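Local coordinates for structural polyprotein, VP3 (Israeli acute paralysis virus, PDB 5CDD) that probably serves as a structural component of the virus capsid, being one of the jelly-roll coat proteins cut from the viral structural polyprotein, at residues P63-V68 with V259-A264; G89-G94 with M137-T142. All blocks are in the same frame, centred on the assembly; numbering follows the deposited sequence.

Contact 1. Residues P63-V68 with V259-A264; sequences PAVKHV and VVWKWA
Two first torsions bring V65 against W261: V65 holds CG2 beside its backbone N (CG1 anti to that N, chi1 -177°), and W261 turns its indole back beside its own N (chi1 -64°), beneath the methyl. V65 CG2 then sits over the centre of the six-membered ring, 3.4 Å from its centroid, a CH-pi contact close to the ring normal. The other branch, V65 CG1, reaches V259 CG1 at 3.7 Å, and P63 CB meets W261 CE3 obliquely at 3.6 Å before P63 leans on W263. R140 adds a cation-pi contact to the same indole.

These strands, 64-72 and 255-265, are antiparallel neighbours in the jelly-roll sandwich expected of a picornavirus-like coat protein, and a classic beta bulge shifts their register by one residue: K66 and H67 both face V260. K66 N gives a nearly straight bond to V260 O (2.9 Å), and V260 N returns one to H67 O (2.9 Å) from 27° outside the carbonyl plane. On the far side of the bulge K262 N binds A64 O at 2.8 Å, in the carbonyl plane.

K66 CG crosses K262 CB at 4.0 Å. K66 NZ and K262 NZ share the carboxylate of E124 as salt-bridge partners, and K66 NZ is also hydrogen-bonded to S99 OG, while H67 NE2 is bonded to Y98 OH.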
loop_
_atom_site.group_PDB
_atom_site.type_symbol
_atom_site.label_atom_id
_atom_site.label_comp_id
_atom_site.label_asym_id
_atom_site.label_seq_id
_atom_site.Cartn_x
_atom_site.Cartn_y
_atom_site.Cartn_z
ATOM N N PRO B 63 51.635 8.355 7.433
ATOM C CA PRO B 63 52.773 9.205 7.799
ATOM C C PRO B 63 53.761 9.430 6.657
ATOM O O PRO B 63 53.941 8.568 5.796
ATOM C CB PRO B 63 53.414 8.445 8.960
ATOM C CG PRO B 63 52.275 7.652 9.532
ATOM C CD PRO B 63 51.591 7.158 8.288
ATOM N N ALA B 64 54.403 10.594 6.665
ATOM C CA ALA B 64 55.386 10.937 5.645
ATOM C C ALA B 64 56.420 11.897 6.228
ATOM O O ALA B 64 56.099 12.725 7.081
ATOM C CB ALA B 64 54.699 11.573 4.443
ATOM N N VAL B 65 57.663 11.779 5.768
ATOM C CA VAL B 65 58.743 12.636 6.250
ATOM C C VAL B 65 58.798 13.961 5.492
ATOM O O VAL B 65 58.874 13.983 4.264
ATOM C CB VAL B 65 60.111 11.943 6.102
ATOM C CG1 VAL B 65 61.195 12.816 6.669
ATOM C CG2 VAL B 65 60.104 10.630 6.826
ATOM N N LYS B 66 58.762 15.064 6.233
ATOM C CA LYS B 66 58.821 16.387 5.634
ATOM C C LYS B 66 60.180 17.041 5.866
ATOM O O LYS B 66 60.636 17.841 5.047
ATOM C CB LYS B 66 57.710 17.277 6.203
ATOM C CG LYS B 66 56.304 16.915 5.743
ATOM C CD LYS B 66 56.076 17.250 4.271
ATOM C CE LYS B 66 56.153 18.746 4.007
ATOM N NZ LYS B 66 55.880 19.090 2.584
ATOM N N HIS B 67 60.831 16.692 6.973
ATOM C CA HIS B 67 62.130 17.269 7.296
ATOM C C HIS B 67 63.136 16.291 7.892
ATOM O O HIS B 67 62.770 15.338 8.578
ATOM C CB HIS B 67 61.960 18.426 8.283
ATOM C CG HIS B 67 60.973 19.459 7.844
ATOM N ND1 HIS B 67 61.133 20.197 6.693
ATOM C CD2 HIS B 67 59.812 19.874 8.402
ATOM C CE1 HIS B 67 60.110 21.024 6.558
ATOM N NE2 HIS B 67 59.294 20.847 7.582
ATOM N N VAL B 68 64.408 16.550 7.613
ATOM C CA VAL B 68 65.519 15.765 8.135
ATOM C C VAL B 68 66.564 16.821 8.486
ATOM O O VAL B 68 67.482 17.088 7.712
ATOM C CB VAL B 68 66.103 14.794 7.084
ATOM C CG1 VAL B 68 67.264 14.023 7.690
ATOM C CG2 VAL B 68 65.033 13.824 6.614
ATOM N N VAL B 259 64.376 13.805 12.346
ATOM C CA VAL B 259 63.392 13.471 11.325
ATOM C C VAL B 259 62.003 13.896 11.787
ATOM O O VAL B 259 61.632 13.684 12.942
ATOM C CB VAL B 259 63.388 11.955 11.036
ATOM C CG1 VAL B 259 62.431 11.643 9.898
ATOM C CG2 VAL B 259 64.790 11.493 10.690
ATOM N N VAL B 260 61.241 14.500 10.881
ATOM C CA VAL B 260 59.896 14.960 11.204
ATOM C C VAL B 260 58.848 14.348 10.281
ATOM O O VAL B 260 58.898 14.530 9.064
ATOM C CB VAL B 260 59.794 16.495 11.103
ATOM C CG1 VAL B 260 58.397 16.949 11.492
ATOM C CG2 VAL B 260 60.837 17.144 11.996
ATOM N N TRP B 261 57.903 13.620 10.871
ATOM C CA TRP B 261 56.829 12.989 10.113
ATOM C C TRP B 261 55.557 13.813 10.272
ATOM O O TRP B 261 55.342 14.434 11.313
ATOM C CB TRP B 261 56.576 11.565 10.612
ATOM C CG TRP B 261 57.731 10.631 10.416
ATOM C CD1 TRP B 261 58.914 10.629 11.100
ATOM C CD2 TRP B 261 57.812 9.556 9.472
ATOM N NE1 TRP B 261 59.725 9.617 10.642
ATOM C CE2 TRP B 261 59.073 8.943 9.643
ATOM C CE3 TRP B 261 56.940 9.050 8.498
ATOM C CZ2 TRP B 261 59.484 7.849 8.875
ATOM C CZ3 TRP B 261 57.349 7.960 7.734
ATOM C CH2 TRP B 261 58.611 7.373 7.929
ATOM N N LYS B 262 54.715 13.812 9.243
ATOM C CA LYS B 262 53.473 14.575 9.281
ATOM C C LYS B 262 52.265 13.789 8.779
ATOM O O LYS B 262 52.359 13.027 7.815
ATOM C CB LYS B 262 53.627 15.853 8.450
ATOM C CG LYS B 262 52.362 16.692 8.349
ATOM C CD LYS B 262 52.565 17.906 7.455
ATOM C CE LYS B 262 51.290 18.730 7.348
ATOM N NZ LYS B 262 51.473 19.963 6.534
ATOM N N TRP B 263 51.132 13.981 9.446
ATOM C CA TRP B 263 49.881 13.330 9.071
ATOM C C TRP B 263 48.753 13.979 9.872
ATOM O O TRP B 263 49.012 14.728 10.814
ATOM C CB TRP B 263 49.956 11.815 9.324
ATOM C CG TRP B 263 49.825 11.384 10.753
ATOM C CD1 TRP B 263 48.666 11.116 11.426
ATOM C CD2 TRP B 263 50.890 11.170 11.688
ATOM N NE1 TRP B 263 48.943 10.747 12.721
ATOM C CE2 TRP B 263 50.301 10.773 12.909
ATOM C CE3 TRP B 263 52.285 11.277 11.612
ATOM C CZ2 TRP B 263 51.060 10.480 14.049
ATOM C CZ3 TRP B 263 53.041 10.985 12.748
ATOM C CH2 TRP B 263 52.423 10.593 13.948
ATOM N N ALA B 264 47.507 13.711 9.491
ATOM C CA ALA B 264 46.367 14.312 10.180
ATOM C C ALA B 264 45.349 13.310 10.713
ATOM O O ALA B 264 45.283 12.165 10.264
ATOM C CB ALA B 264 45.674 15.303 9.251
#

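Contact 2. Residues G89-G94 with M137-T142; sequences GVIPVG and MCYRIT
Facing sheets of a beta sandwich meet here, the strand 90-92 with its following residues V93 and G94 lying across the interior from strand 132-144. Y139 is the chief bridge. It sets off from its strand toward 89-94, and its ring carries OH to the backbone at V93 and G94, where G94 N donates a weak hydrogen bond to it, 3.3 Å long and bent to 150° at the hydrogen. V93 CA lies almost as near, 3.4 Å from Y139 OH, so the phenol end rests against main chain as well as side chains.

Around the ring the aliphatic groups take different stations. V93 CG1 comes in at the edge, close to the ring plane, whereas I91 CG2 approaches CE1 of Y139 obliquely, at 4.2 Å. No backbone-to-backbone bond or strand pairing links the two segments: this is packing between the layers of a jelly roll, the fold expected of coat proteins in this viral family, and each segment is hydrogen-bonded instead within its own sheet, I91 to L238 and M137 to V205. L238, on the neighbouring strand 236-247, touches both V93 and Y139.

M137 covers the G94 end. Its chain folds back on itself, bent at chi2 (-48°) and chi3 (-64°), which lays SD and CE along the glycine backbone. M137 CE is 3.3 Å from G94 O, and SD passes 3.7 Å from G94 C. Nearer the strand, M137 CG meets V93 CG1 at 4.0 Å, the two side chains running antiparallel alongside one another. G94 O itself accepts a hydrogen bond from K262 NZ, so this buried carbonyl has a polar partner beside the methionine methyl.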
loop_
_atom_site.group_PDB
_atom_site.type_symbol
_atom_site.label_atom_id
_atom_site.label_comp_id
_atom_site.label_asym_id
_atom_site.label_seq_id
_atom_site.Cartn_x
_atom_site.Cartn_y
_atom_site.Cartn_z
ATOM N N GLY B 89 62.744 24.003 11.294
ATOM C CA GLY B 89 63.081 24.501 12.612
ATOM C C GLY B 89 61.757 25.051 13.096
ATOM O O GLY B 89 61.369 24.944 14.260
ATOM N N VAL B 90 61.076 25.657 12.131
ATOM C CA VAL B 90 59.778 26.299 12.280
ATOM C C VAL B 90 58.833 25.568 11.328
ATOM O O VAL B 90 59.041 25.562 10.113
ATOM C CB VAL B 90 59.817 27.792 11.896
ATOM C CG1 VAL B 90 58.451 28.417 12.133
ATOM C CG2 VAL B 90 60.877 28.516 12.710
ATOM N N ILE B 91 57.800 24.946 11.884
ATOM C CA ILE B 91 56.848 24.196 11.076
ATOM C C ILE B 91 55.425 24.738 11.131
ATOM O O ILE B 91 54.793 24.748 12.190
ATOM C CB ILE B 91 56.813 22.716 11.513
ATOM C CG1 ILE B 91 58.219 22.121 11.428
ATOM C CG2 ILE B 91 55.851 21.934 10.629
ATOM C CD1 ILE B 91 58.311 20.700 11.927
ATOM N N PRO B 92 54.899 25.203 9.986
ATOM C CA PRO B 92 53.533 25.731 9.957
ATOM C C PRO B 92 52.553 24.600 10.262
ATOM O O PRO B 92 52.502 23.603 9.538
ATOM C CB PRO B 92 53.389 26.241 8.524
ATOM C CG PRO B 92 54.785 26.613 8.153
ATOM C CD PRO B 92 55.586 25.464 8.710
ATOM N N VAL B 93 51.789 24.748 11.339
ATOM C CA VAL B 93 50.821 23.729 11.717
ATOM C C VAL B 93 49.587 23.835 10.830
ATOM O O VAL B 93 48.848 24.808 10.906
ATOM C CB VAL B 93 50.396 23.884 13.190
ATOM C CG1 VAL B 93 49.326 22.864 13.537
ATOM C CG2 VAL B 93 51.602 23.705 14.094
ATOM N N GLY B 94 49.372 22.834 9.983
ATOM C CA GLY B 94 48.223 22.856 9.097
ATOM C C GLY B 94 48.239 21.692 8.129
ATOM O O GLY B 94 49.302 21.153 7.813
ATOM N N MET B 137 46.428 18.047 13.637
ATOM C CA MET B 137 47.708 17.784 12.999
ATOM C C MET B 137 48.645 17.001 13.902
ATOM O O MET B 137 48.845 17.355 15.064
ATOM C CB MET B 137 48.364 19.098 12.580
ATOM C CG MET B 137 47.533 19.898 11.590
ATOM S SD MET B 137 46.939 18.875 10.224
ATOM C CE MET B 137 48.483 18.415 9.441
ATOM N N CYS B 138 49.218 15.933 13.358
ATOM C CA CYS B 138 50.131 15.093 14.118
ATOM C C CYS B 138 51.533 15.131 13.533
ATOM O O CYS B 138 51.716 15.077 12.315
ATOM C CB CYS B 138 49.617 13.658 14.144
ATOM S SG CYS B 138 47.979 13.501 14.874
ATOM N N TYR B 139 52.520 15.220 14.418
ATOM C CA TYR B 139 53.917 15.280 14.017
ATOM C C TYR B 139 54.756 14.369 14.904
ATOM O O TYR B 139 54.611 14.385 16.126
ATOM C CB TYR B 139 54.426 16.721 14.147
ATOM C CG TYR B 139 53.630 17.729 13.348
ATOM C CD1 TYR B 139 53.846 17.888 11.980
ATOM C CD2 TYR B 139 52.643 18.509 13.955
ATOM C CE1 TYR B 139 53.101 18.798 11.233
ATOM C CE2 TYR B 139 51.888 19.423 13.214
ATOM C CZ TYR B 139 52.124 19.561 11.854
ATOM O OH TYR B 139 51.381 20.453 11.109
ATOM N N ARG B 140 55.616 13.564 14.290
ATOM C CA ARG B 140 56.496 12.683 15.048
ATOM C C ARG B 140 57.919 13.162 14.826
ATOM O O ARG B 140 58.386 13.232 13.692
ATOM C CB ARG B 140 56.353 11.231 14.589
ATOM C CG ARG B 140 57.219 10.250 15.367
ATOM C CD ARG B 140 56.696 8.822 15.225
ATOM N NE ARG B 140 56.727 8.342 13.846
ATOM C CZ ARG B 140 57.778 7.777 13.262
ATOM N NH1 ARG B 140 58.901 7.610 13.938
ATOM N NH2 ARG B 140 57.703 7.386 11.999
ATOM N N ILE B 141 58.600 13.497 15.917
ATOM C CA ILE B 141 59.965 13.996 15.853
ATOM C C ILE B 141 60.946 12.962 16.391
ATOM O O ILE B 141 60.942 12.630 17.579
ATOM C CB ILE B 141 60.084 15.300 16.652
ATOM C CG1 ILE B 141 59.045 16.300 16.135
ATOM C CG2 ILE B 141 61.494 15.862 16.532
ATOM C CD1 ILE B 141 58.959 17.572 16.947
ATOM N N THR B 142 61.782 12.455 15.491
ATOM C CA THR B 142 62.772 11.447 15.836
ATOM C C THR B 142 64.180 12.035 15.795
ATOM O O THR B 142 64.511 12.823 14.913
ATOM C CB THR B 142 62.727 10.262 14.852
ATOM O OG1 THR B 142 61.380 9.786 14.723
ATOM C CG2 THR B 142 63.624 9.139 15.349
#

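Both contacts are buried and their centres lie about 7 Å apart, yet they hold the fold in different ways. Contact 1 joins neighbours within one sheet through backbone bonds, with V65, W261 and V259 on one face and H67, V260 and K262 on the other; contact 2 spans two sheets and depends on apolar side chains and a weak phenol bond. Strands 255-265 and 132-144 are themselves adjacent, linked where V259 N lies 2.8 Å from T142 O. K262 connects the two sites directly: CG packs on the Y139 ring and CE on M137 CE. Both segments of contact 2 fall between the two strands that contact 1 pairs.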